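Local coordinates for protein malonyl CoA-ACP transacylase (Xanthomonas oryzae pv. oryzae, PDB 3K89) that probably transfers the malonyl group from malonyl-CoA to the thiol of holo acyl carrier protein, supplying the elongation unit for bacterial fatty acid synthesis, at residues F8-Q13 with E97-V102; E37-E40 with V44-W47; E55-L58 with E62-Q65; V234-H239 with T260-A265. One frame throughout, in Å; residues are numbered along the deposited sequence.

Interaction 1 of 4, residues F8-Q13 with E97-V102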
loop_
_atom_site.group_PDB
_atom_site.type_symbol
_atom_site.label_atom_id
_atom_site.label_comp_id
_atom_site.label_asym_id
_atom_site.label_seq_id
_atom_site.Cartn_x
_atom_site.Cartn_y
_atom_site.Cartn_z
ATOM N N PHE A 8 0.023 -0.433 13.282
ATOM C CA PHE A 8 1.093 -0.403 12.279
ATOM C C PHE A 8 0.423 -0.304 10.917
ATOM O O PHE A 8 -0.612 -0.949 10.688
ATOM C CB PHE A 8 1.929 -1.680 12.325
ATOM C CG PHE A 8 3.140 -1.592 13.210
ATOM C CD1 PHE A 8 3.061 -0.986 14.466
ATOM C CD2 PHE A 8 4.346 -2.158 12.806
ATOM C CE1 PHE A 8 4.192 -0.925 15.284
ATOM C CE2 PHE A 8 5.477 -2.107 13.615
ATOM C CZ PHE A 8 5.398 -1.485 14.858
ATOM N N VAL A 9 1.015 0.509 10.039
ATOM C CA VAL A 9 0.551 0.626 8.632
ATOM C C VAL A 9 1.716 0.304 7.708
ATOM O O VAL A 9 2.864 0.600 8.036
ATOM C CB VAL A 9 -0.075 2.010 8.282
ATOM C CG1 VAL A 9 -1.366 2.255 9.095
ATOM C CG2 VAL A 9 0.911 3.160 8.468
ATOM N N PHE A 10 1.412 -0.285 6.544
ATOM C CA PHE A 10 2.465 -0.742 5.639
ATOM C C PHE A 10 2.333 -0.052 4.295
ATOM O O PHE A 10 1.233 0.034 3.752
ATOM C CB PHE A 10 2.378 -2.263 5.473
ATOM C CG PHE A 10 2.510 -3.006 6.781
ATOM C CD1 PHE A 10 1.385 -3.227 7.594
ATOM C CD2 PHE A 10 3.767 -3.434 7.218
ATOM C CE1 PHE A 10 1.534 -3.899 8.844
ATOM C CE2 PHE A 10 3.922 -4.119 8.438
ATOM C CZ PHE A 10 2.803 -4.338 9.258
ATOM N N PRO A 11 3.452 0.475 3.775
ATOM C CA PRO A 11 3.405 1.252 2.535
ATOM C C PRO A 11 3.290 0.421 1.264
ATOM O O PRO A 11 3.553 -0.778 1.258
ATOM C CB PRO A 11 4.748 1.985 2.536
ATOM C CG PRO A 11 5.656 1.032 3.226
ATOM C CD PRO A 11 4.811 0.435 4.348
ATOM N N GLY A 12 2.913 1.100 0.185
ATOM C CA GLY A 12 2.737 0.427 -1.095
ATOM C C GLY A 12 3.465 1.179 -2.191
ATOM O O GLY A 12 4.362 1.989 -1.922
ATOM N N GLN A 13 3.077 0.869 -3.426
ATOM C CA GLN A 13 3.681 1.455 -4.620
ATOM C C GLN A 13 3.891 2.959 -4.482
ATOM O O GLN A 13 2.951 3.705 -4.175
ATOM C CB GLN A 13 2.785 1.163 -5.835
ATOM C CG GLN A 13 3.450 1.505 -7.208
ATOM C CD GLN A 13 4.421 0.409 -7.645
ATOM O OE1 GLN A 13 4.147 -0.774 -7.470
ATOM N NE2 GLN A 13 5.543 0.808 -8.244
ATOM N N GLU A 97 -1.639 -3.752 2.243
ATOM C CA GLU A 97 -2.630 -4.621 2.884
ATOM C C GLU A 97 -2.128 -6.072 2.907
ATOM O O GLU A 97 -2.401 -6.833 3.848
ATOM C CB GLU A 97 -3.951 -4.498 2.126
ATOM C CG GLU A 97 -5.147 -5.204 2.745
ATOM C CD GLU A 97 -6.441 -4.593 2.246
ATOM O OE1 GLU A 97 -6.535 -3.349 2.222
ATOM O OE2 GLU A 97 -7.369 -5.349 1.879
ATOM N N TYR A 98 -1.397 -6.467 1.863
ATOM C CA TYR A 98 -0.815 -7.814 1.850
ATOM C C TYR A 98 0.318 -7.940 2.856
ATOM O O TYR A 98 0.448 -8.958 3.549
ATOM C CB TYR A 98 -0.314 -8.122 0.428
ATOM C CG TYR A 98 -1.463 -8.282 -0.545
ATOM C CD1 TYR A 98 -2.060 -7.166 -1.167
ATOM C CD2 TYR A 98 -1.921 -9.554 -0.879
ATOM C CE1 TYR A 98 -3.132 -7.318 -2.040
ATOM C CE2 TYR A 98 -2.975 -9.720 -1.754
ATOM C CZ TYR A 98 -3.570 -8.605 -2.333
ATOM O OH TYR A 98 -4.611 -8.797 -3.193
ATOM N N THR A 99 1.131 -6.895 2.950
ATOM C CA THR A 99 2.176 -6.866 3.968
ATOM C C THR A 99 1.538 -7.038 5.351
ATOM O O THR A 99 2.055 -7.804 6.169
ATOM C CB THR A 99 2.967 -5.561 3.888
ATOM O OG1 THR A 99 3.257 -5.269 2.502
ATOM C CG2 THR A 99 4.277 -5.694 4.656
ATOM N N ALA A 100 0.427 -6.344 5.598
ATOM C CA ALA A 100 -0.301 -6.440 6.879
ATOM C C ALA A 100 -0.768 -7.872 7.144
ATOM O O ALA A 100 -0.658 -8.365 8.272
ATOM C CB ALA A 100 -1.464 -5.487 6.895
ATOM N N LEU A 101 -1.258 -8.540 6.101
ATOM C CA LEU A 101 -1.740 -9.910 6.254
ATOM C C LEU A 101 -0.594 -10.875 6.570
ATOM O O LEU A 101 -0.787 -11.831 7.331
ATOM C CB LEU A 101 -2.542 -10.359 5.030
ATOM C CG LEU A 101 -3.891 -9.642 4.933
ATOM C CD1 LEU A 101 -4.451 -9.783 3.518
ATOM C CD2 LEU A 101 -4.901 -10.193 5.936
ATOM N N VAL A 102 0.595 -10.605 6.025
ATOM C CA VAL A 102 1.764 -11.410 6.372
ATOM C C VAL A 102 2.140 -11.131 7.829
ATOM O O VAL A 102 2.347 -12.075 8.615
ATOM C CB VAL A 102 2.957 -11.195 5.399
ATOM C CG1 VAL A 102 4.195 -12.001 5.823
ATOM C CG2 VAL A 102 2.549 -11.629 3.999
HETATM O O HOH W 1 4.789 -2.951 2.620
#
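F10 lays its ring against the T99-A100 turn of helix 95-103, packing a strand of the central parallel sheet of the acyl transferase fold against the helix that follows the probable nucleophile elbow at S94, the predicted active-site serine. The CA atoms of F10 and T99 are only 6.4 Å apart, a spacing suited to the small residues on this side of the helix. With CG beside the backbone N and anti to the carbonyl carbon (chi1 -59°), the ring turns one face to T99 C and A100 N. Its two flanks then meet different partners: CD2 of F10 comes to 3.5 Å from CG2 of T99, while CD1 of F10 lies 3.7 Å from CB of A100. Phenylalanine suits the place because a wide, flat, apolar group can cover helix backbone and methyl groups at once.

P11 leaves the strand and makes its link through its carbonyl, by way of a water. Beyond it, G12 N and Q13 O hydrogen-bond a glycerol molecule, probably from the crystallisation liquor. Threonine serves both surroundings: its methyl packs on F10, and its side chain also touches L69 and V73 of helix 61-81, whereas its hydroxyl stays polar. T99 OG1 donates to the bridging water at 2.8 Å, and that water in turn donates to P11 O, also at 2.8 Å.

Interaction 2 of 4, residues E37-E40 with V44-W47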
loop_
_atom_site.group_PDB
_atom_site.type_symbol
_atom_site.label_atom_id
_atom_site.label_comp_id
_atom_site.label_asym_id
_atom_site.label_seq_id
_atom_site.Cartn_x
_atom_site.Cartn_y
_atom_site.Cartn_z
ATOM N N GLU A 37 14.118 -14.826 2.100
ATOM C CA GLU A 37 12.923 -15.660 2.251
ATOM C C GLU A 37 11.823 -15.217 1.279
ATOM O O GLU A 37 11.226 -16.033 0.582
ATOM C CB GLU A 37 12.451 -15.571 3.702
ATOM C CG GLU A 37 11.227 -16.412 4.065
ATOM C CD GLU A 37 10.856 -16.312 5.529
ATOM O OE1 GLU A 37 11.755 -16.007 6.354
ATOM O OE2 GLU A 37 9.662 -16.567 5.853
ATOM N N ALA A 38 11.601 -13.913 1.209
ATOM C CA ALA A 38 10.624 -13.355 0.286
ATOM C C ALA A 38 11.025 -13.650 -1.156
ATOM O O ALA A 38 10.159 -13.988 -1.990
ATOM C CB ALA A 38 10.487 -11.835 0.525
ATOM N N SER A 39 12.327 -13.544 -1.447
ATOM C CA SER A 39 12.844 -13.725 -2.814
ATOM C C SER A 39 12.572 -15.127 -3.345
ATOM O O SER A 39 12.282 -15.302 -4.535
ATOM C CB SER A 39 14.347 -13.443 -2.868
ATOM O OG SER A 39 14.593 -12.058 -2.680
ATOM N N GLU A 40 12.658 -16.121 -2.467
ATOM C CA GLU A 40 12.294 -17.497 -2.839
ATOM C C GLU A 40 10.856 -17.610 -3.350
ATOM O O GLU A 40 10.588 -18.322 -4.327
ATOM C CB GLU A 40 12.562 -18.473 -1.682
ATOM C CG GLU A 40 14.060 -18.715 -1.442
ATOM C CD GLU A 40 14.804 -19.126 -2.725
ATOM O OE1 GLU A 40 14.354 -20.086 -3.403
ATOM O OE2 GLU A 40 15.826 -18.479 -3.059
ATOM N N VAL A 44 12.720 -13.762 -7.681
ATOM C CA VAL A 44 13.690 -12.739 -8.028
ATOM C C VAL A 44 14.416 -12.333 -6.732
ATOM O O VAL A 44 13.788 -12.359 -5.667
ATOM C CB VAL A 44 12.971 -11.537 -8.736
ATOM C CG1 VAL A 44 11.800 -11.017 -7.910
ATOM C CG2 VAL A 44 13.927 -10.446 -9.098
ATOM N N ASP A 45 15.709 -12.003 -6.821
ATOM C CA ASP A 45 16.508 -11.520 -5.678
ATOM C C ASP A 45 16.093 -10.082 -5.362
ATOM O O ASP A 45 16.567 -9.119 -5.980
ATOM C CB ASP A 45 18.023 -11.601 -5.959
ATOM C CG ASP A 45 18.889 -11.294 -4.726
ATOM O OD1 ASP A 45 18.443 -10.594 -3.783
ATOM O OD2 ASP A 45 20.058 -11.752 -4.706
ATOM N N LEU A 46 15.183 -9.949 -4.399
ATOM C CA LEU A 46 14.612 -8.641 -4.071
ATOM C C LEU A 46 15.595 -7.690 -3.386
ATOM O O LEU A 46 15.497 -6.470 -3.551
ATOM C CB LEU A 46 13.366 -8.811 -3.190
ATOM C CG LEU A 46 12.264 -9.637 -3.835
ATOM C CD1 LEU A 46 11.271 -10.173 -2.780
ATOM C CD2 LEU A 46 11.558 -8.836 -4.913
ATOM N N TRP A 47 16.543 -8.223 -2.612
ATOM C CA TRP A 47 17.533 -7.358 -1.988
ATOM C C TRP A 47 18.486 -6.783 -3.039
ATOM O O TRP A 47 18.714 -5.579 -3.070
ATOM C CB TRP A 47 18.304 -8.081 -0.867
ATOM C CG TRP A 47 19.204 -7.150 -0.106
ATOM C CD1 TRP A 47 20.578 -7.118 -0.153
ATOM C CD2 TRP A 47 18.810 -6.081 0.764
ATOM N NE1 TRP A 47 21.054 -6.125 0.664
ATOM C CE2 TRP A 47 19.999 -5.466 1.235
ATOM C CE3 TRP A 47 17.573 -5.603 1.223
ATOM C CZ2 TRP A 47 19.993 -4.390 2.137
ATOM C CZ3 TRP A 47 17.562 -4.513 2.111
ATOM C CH2 TRP A 47 18.771 -3.915 2.547
HETATM O O HOH W 2 16.981 -11.107 -1.528
#
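The chain turns sharply between helix 30-42 and helix 46-52, bringing the CA atoms of S39 and D45 to 5.1 Å from each other. This is a tight connection between two consecutive helices, with a capped N-terminus at the second, and both S39 and D45 serve that start: D45 is its N-cap, with OD1 accepting from A48 N, while S39 reaches across from the first helix. S39 OG accepts the L46 N-H at 2.8 Å in a nearly straight bond (167°). Its torsion, with OG beside the backbone N (chi1 -70°), also lets the hydroxyl bond F35 O one turn back in its own helix. Serine fits here because one short hydroxyl can tie a helix to a neighbouring N-terminus. Packing is close, with V44 O 3.1 Å from S39 CB.

On the buried side the contact becomes apolar. L46 CD1 rests 3.8 Å from A38 CB, and the small alanine also lets helices 61-81 and 109-126 approach, through A70, L109 and A113. L46 CB lies 3.5 Å from S39 OG. A water completes the polar side: it donates to S39 OG at 2.8 Å and D45 OD1 at 2.7 Å, and accepts from W47 N at 3.1 Å.

Interaction 3 of 4, residues E55-L58 with E62-Q65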
loop_
_atom_site.group_PDB
_atom_site.type_symbol
_atom_site.label_atom_id
_atom_site.label_comp_id
_atom_site.label_asym_id
_atom_site.label_seq_id
_atom_site.Cartn_x
_atom_site.Cartn_y
_atom_site.Cartn_z
ATOM N N GLU A 55 16.872 0.427 -11.447
ATOM C CA GLU A 55 15.707 1.150 -10.908
ATOM C C GLU A 55 14.464 0.991 -11.778
ATOM O O GLU A 55 13.337 0.939 -11.264
ATOM C CB GLU A 55 16.019 2.623 -10.670
ATOM C CG GLU A 55 15.004 3.272 -9.728
ATOM C CD GLU A 55 15.377 4.669 -9.293
ATOM O OE1 GLU A 55 16.267 5.288 -9.929
ATOM O OE2 GLU A 55 14.756 5.152 -8.316
ATOM N N GLU A 56 14.654 0.887 -13.092
ATOM C CA GLU A 56 13.520 0.669 -13.994
ATOM C C GLU A 56 12.707 -0.594 -13.655
ATOM O O GLU A 56 11.477 -0.560 -13.705
ATOM C CB GLU A 56 13.957 0.666 -15.467
ATOM C CG GLU A 56 12.858 1.087 -16.437
ATOM C CD GLU A 56 13.383 1.331 -17.847
ATOM O OE1 GLU A 56 13.934 0.381 -18.450
ATOM O OE2 GLU A 56 13.237 2.472 -18.355
ATOM N N MET A 57 13.385 -1.692 -13.305
ATOM C CA MET A 57 12.698 -2.908 -12.896
ATOM C C MET A 57 12.113 -2.766 -11.497
ATOM O O MET A 57 10.976 -3.183 -11.267
ATOM C CB MET A 57 13.617 -4.128 -12.917
ATOM C CG MET A 57 13.853 -4.702 -14.290
ATOM S SD MET A 57 14.956 -6.134 -14.140
ATOM C CE MET A 57 13.838 -7.432 -13.665
ATOM N N LEU A 58 12.883 -2.189 -10.579
ATOM C CA LEU A 58 12.416 -1.943 -9.203
ATOM C C LEU A 58 11.102 -1.156 -9.192
ATOM O O LEU A 58 10.246 -1.378 -8.323
ATOM C CB LEU A 58 13.470 -1.196 -8.377
ATOM C CG LEU A 58 13.087 -0.797 -6.939
ATOM C CD1 LEU A 58 12.775 -2.033 -6.059
ATOM C CD2 LEU A 58 14.148 0.079 -6.285
ATOM N N GLU A 62 5.196 -5.412 -10.794
ATOM C CA GLU A 62 5.360 -6.842 -10.474
ATOM C C GLU A 62 6.597 -7.088 -9.599
ATOM O O GLU A 62 6.646 -8.095 -8.880
ATOM C CB GLU A 62 5.427 -7.724 -11.736
ATOM C CG GLU A 62 6.711 -7.629 -12.542
ATOM C CD GLU A 62 6.843 -8.798 -13.512
ATOM O OE1 GLU A 62 6.656 -8.568 -14.727
ATOM O OE2 GLU A 62 7.072 -9.946 -13.079
ATOM N N TYR A 63 7.587 -6.195 -9.687
ATOM C CA TYR A 63 8.764 -6.243 -8.821
ATOM C C TYR A 63 8.638 -5.348 -7.602
ATOM O O TYR A 63 9.062 -5.737 -6.518
ATOM C CB TYR A 63 10.051 -5.909 -9.598
ATOM C CG TYR A 63 10.236 -6.824 -10.792
ATOM C CD1 TYR A 63 10.545 -8.178 -10.613
ATOM C CD2 TYR A 63 10.049 -6.354 -12.091
ATOM C CE1 TYR A 63 10.684 -9.047 -11.697
ATOM C CE2 TYR A 63 10.186 -7.224 -13.193
ATOM C CZ TYR A 63 10.501 -8.562 -12.973
ATOM O OH TYR A 63 10.646 -9.434 -14.019
ATOM N N THR A 64 8.082 -4.151 -7.774
ATOM C CA THR A 64 7.942 -3.240 -6.630
ATOM C C THR A 64 7.167 -3.906 -5.511
ATOM O O THR A 64 7.506 -3.738 -4.337
ATOM C CB THR A 64 7.182 -1.957 -6.996
ATOM O OG1 THR A 64 7.585 -1.537 -8.302
ATOM C CG2 THR A 64 7.462 -0.860 -5.994
ATOM N N GLN A 65 6.113 -4.624 -5.881
ATOM C CA GLN A 65 5.191 -5.189 -4.887
ATOM C C GLN A 65 5.879 -6.208 -3.960
ATOM O O GLN A 65 5.860 -6.014 -2.760
ATOM C CB GLN A 65 3.936 -5.765 -5.552
ATOM C CG GLN A 65 3.013 -4.651 -6.070
ATOM C CD GLN A 65 1.699 -5.194 -6.552
ATOM O OE1 GLN A 65 1.073 -6.047 -5.903
ATOM N NE2 GLN A 65 1.246 -4.687 -7.697
#
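M57 sets its terminal methyl over one face of the Y63 ring, a CH-pi contact within a Met-aromatic pair. CE of M57 is 3.9 Å from the centroid of the Y63 ring and 25° off its normal, shifted toward the rim so that the nearest ring atom to CE is CZ, at 3.6 Å. The bend at the end of the methionine (chi3 82°) swings CE in over the ring, while SD stays farther above the same face, 5.3 Å from the centroid of the Y63 ring. A flexible, polarisable side chain suits such a place. Against the opposite face lies CG of E62, so the ring sits between the methionine methyl and that CG. Nearer the backbone, the carbonyl oxygen M57 O comes to 3.3 Å from Y63 CB.

The polar part of the contact belongs to T64, whose OG1 donates to L58 O at 2.7 Å from a position tilted 27° out of the carbonyl plane. T64 OG1 thus reaches the carbonyl of the last residue of a four-residue helix. Q13 NE2 hydrogen-bonds the same hydroxyl from another part of the chain. The short helix 55-58 is in this way fixed on the first turn of helix 61-81; L49 of helix 46-52 touches both M57 and Y63, and R117 of helix 109-126 packs on the tyrosine.

Interaction 4 of 4, residues V234-H239 with T260-A265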
loop_
_atom_site.group_PDB
_atom_site.type_symbol
_atom_site.label_atom_id
_atom_site.label_comp_id
_atom_site.label_asym_id
_atom_site.label_seq_id
_atom_site.Cartn_x
_atom_site.Cartn_y
_atom_site.Cartn_z
ATOM N N VAL A 234 -10.929 -1.666 0.991
ATOM C CA VAL A 234 -12.105 -1.523 0.123
ATOM C C VAL A 234 -13.237 -0.819 0.885
ATOM O O VAL A 234 -13.999 -0.054 0.300
ATOM C CB VAL A 234 -12.558 -2.873 -0.485
ATOM C CG1 VAL A 234 -13.070 -3.861 0.592
ATOM C CG2 VAL A 234 -13.631 -2.644 -1.566
ATOM N N ASP A 235 -13.326 -1.072 2.189
ATOM C CA ASP A 235 -14.427 -0.530 2.979
ATOM C C ASP A 235 -14.048 -0.086 4.386
ATOM O O ASP A 235 -14.933 0.200 5.215
ATOM C CB ASP A 235 -15.565 -1.560 3.024
ATOM C CG ASP A 235 -15.158 -2.870 3.683
ATOM O OD1 ASP A 235 -16.056 -3.722 3.891
ATOM O OD2 ASP A 235 -13.966 -3.047 4.013
ATOM N N ALA A 236 -12.742 -0.027 4.651
ATOM C CA ALA A 236 -12.232 0.447 5.934
ATOM C C ALA A 236 -12.801 -0.366 7.092
ATOM O O ALA A 236 -13.120 0.184 8.162
ATOM C CB ALA A 236 -12.517 1.953 6.102
ATOM N N ARG A 237 -12.912 -1.673 6.869
ATOM C CA ARG A 237 -13.391 -2.613 7.875
ATOM C C ARG A 237 -12.483 -3.823 7.992
ATOM O O ARG A 237 -11.779 -4.202 7.041
ATOM C CB ARG A 237 -14.792 -3.141 7.516
ATOM C CG ARG A 237 -15.915 -2.128 7.477
ATOM C CD ARG A 237 -17.249 -2.898 7.281
ATOM N NE ARG A 237 -18.402 -2.010 7.106
ATOM C CZ ARG A 237 -19.042 -1.807 5.954
ATOM N NH1 ARG A 237 -20.079 -0.976 5.914
ATOM N NH2 ARG A 237 -18.665 -2.436 4.844
ATOM N N VAL A 238 -12.513 -4.437 9.174
ATOM C CA VAL A 238 -11.975 -5.778 9.396
ATOM C C VAL A 238 -12.983 -6.798 8.844
ATOM O O VAL A 238 -14.207 -6.624 8.992
ATOM C CB VAL A 238 -11.727 -6.009 10.912
ATOM C CG1 VAL A 238 -11.304 -7.436 11.204
ATOM C CG2 VAL A 238 -10.673 -5.031 11.442
ATOM N N HIS A 239 -12.473 -7.834 8.193
ATOM C CA HIS A 239 -13.310 -8.903 7.658
ATOM C C HIS A 239 -13.025 -10.217 8.345
ATOM O O HIS A 239 -11.876 -10.512 8.670
ATOM C CB HIS A 239 -13.113 -9.000 6.158
ATOM C CG HIS A 239 -13.685 -7.834 5.434
ATOM N ND1 HIS A 239 -12.987 -6.662 5.234
ATOM C CD2 HIS A 239 -14.924 -7.629 4.934
ATOM C CE1 HIS A 239 -13.772 -5.792 4.617
ATOM N NE2 HIS A 239 -14.948 -6.359 4.421
ATOM N N THR A 260 -8.168 7.343 3.773
ATOM C CA THR A 260 -8.731 8.238 4.803
ATOM C C THR A 260 -9.644 7.459 5.739
ATOM O O THR A 260 -9.498 7.561 6.955
ATOM C CB THR A 260 -9.449 9.419 4.158
ATOM O OG1 THR A 260 -8.480 10.176 3.435
ATOM C CG2 THR A 260 -10.092 10.340 5.213
ATOM N N GLY A 261 -10.531 6.650 5.161
ATOM C CA GLY A 261 -11.463 5.825 5.924
ATOM C C GLY A 261 -10.761 4.851 6.848
ATOM O O GLY A 261 -11.172 4.676 7.997
ATOM N N CYS A 262 -9.702 4.201 6.359
ATOM C CA CYS A 262 -8.959 3.246 7.193
ATOM C C CYS A 262 -8.321 3.930 8.401
ATOM O O CYS A 262 -8.384 3.421 9.511
ATOM C CB CYS A 262 -7.864 2.538 6.366
ATOM S SG CYS A 262 -8.523 1.300 5.213
ATOM N N VAL A 263 -7.721 5.094 8.183
ATOM C CA VAL A 263 -7.066 5.836 9.266
ATOM C C VAL A 263 -8.118 6.330 10.268
ATOM O O VAL A 263 -7.926 6.199 11.472
ATOM C CB VAL A 263 -6.199 6.987 8.724
ATOM C CG1 VAL A 263 -5.632 7.854 9.857
ATOM C CG2 VAL A 263 -5.024 6.423 7.883
ATOM N N GLN A 264 -9.224 6.856 9.764
ATOM C CA GLN A 264 -10.343 7.260 10.639
ATOM C C GLN A 264 -10.894 6.071 11.429
ATOM O O GLN A 264 -11.265 6.216 12.606
ATOM C CB GLN A 264 -11.456 7.941 9.822
ATOM C CG GLN A 264 -11.045 9.327 9.322
ATOM C CD GLN A 264 -12.020 9.923 8.299
ATOM O OE1 GLN A 264 -12.820 9.217 7.686
ATOM N NE2 GLN A 264 -11.943 11.234 8.116
ATOM N N ALA A 265 -10.923 4.893 10.805
ATOM C CA ALA A 265 -11.403 3.677 11.484
ATOM C C ALA A 265 -10.471 3.292 12.623
ATOM O O ALA A 265 -10.936 2.909 13.707
ATOM C CB ALA A 265 -11.584 2.512 10.500
#
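G261 receives the methyl of A236 directly on its backbone, near the start of helix 259-268. CB of A236 stands 3.5 Å from G261 C and 3.6 Å from C262 N, so the alanine presses on the peptide joining the two helical residues. Glycine suits the position because the place where a side chain would lie is already taken up by that methyl.

C262 comes next, and the backbones draw very close: its CA is 4.5 Å from the CA of A236. With SG beside the backbone N and anti to the carbonyl carbon, the thiol runs alongside the alanine, 3.9 Å from A236 CA, and the cysteine side chain also touches V231 and N233. Cysteine gives a small, fairly apolar filling for this buried spot.

The partner being packed is the turn of a small, weakly bonded antiparallel hairpin (231-232 and about 237-238), in which A236 and R237 both face Q232 as a G1 beta bulge. A236 takes the left-handed conformation characteristic of this bulge position, more often filled by glycine (phi 57°, psi 39°), and this aims its CB at the helix. D235 and R237, by contrast, direct their CB atoms away from it. They join in a salt bridge of 3.1 Å from R237 NH2 to D235 OD1, the guanidinium approaching from above the carboxylate plane (38° out of it).

One helical turn beyond G261, A265 N donates to G261 O at 2.8 Å, as in a regular alpha-helix. The turn brings the small methyl of A265 back to the same side, with CB 3.6 Å from A236 O.

How the interactions relate
Interaction 1 lies deepest, its centre about 6 Å from that of the chain and its touching residues all buried, and joins sheet to helix through an aromatic ring and a water; the other three are only partly buried. Interactions 2 and 3 form a continuous patch on one side, where V44 touches Y63. In each a side-chain hydroxyl bonds backbone directly, accepting from an N-H in interaction 2 and donating to a carbonyl in interaction 3. Through the probable hydrogen bond from Q13 to T64, helix 61-81 links these outer helices to the loop after strand 6-10. Interaction 4 lies across the chain centre from interactions 2 and 3, with small apolar groups meeting backbone where a hairpin turn faces a helix.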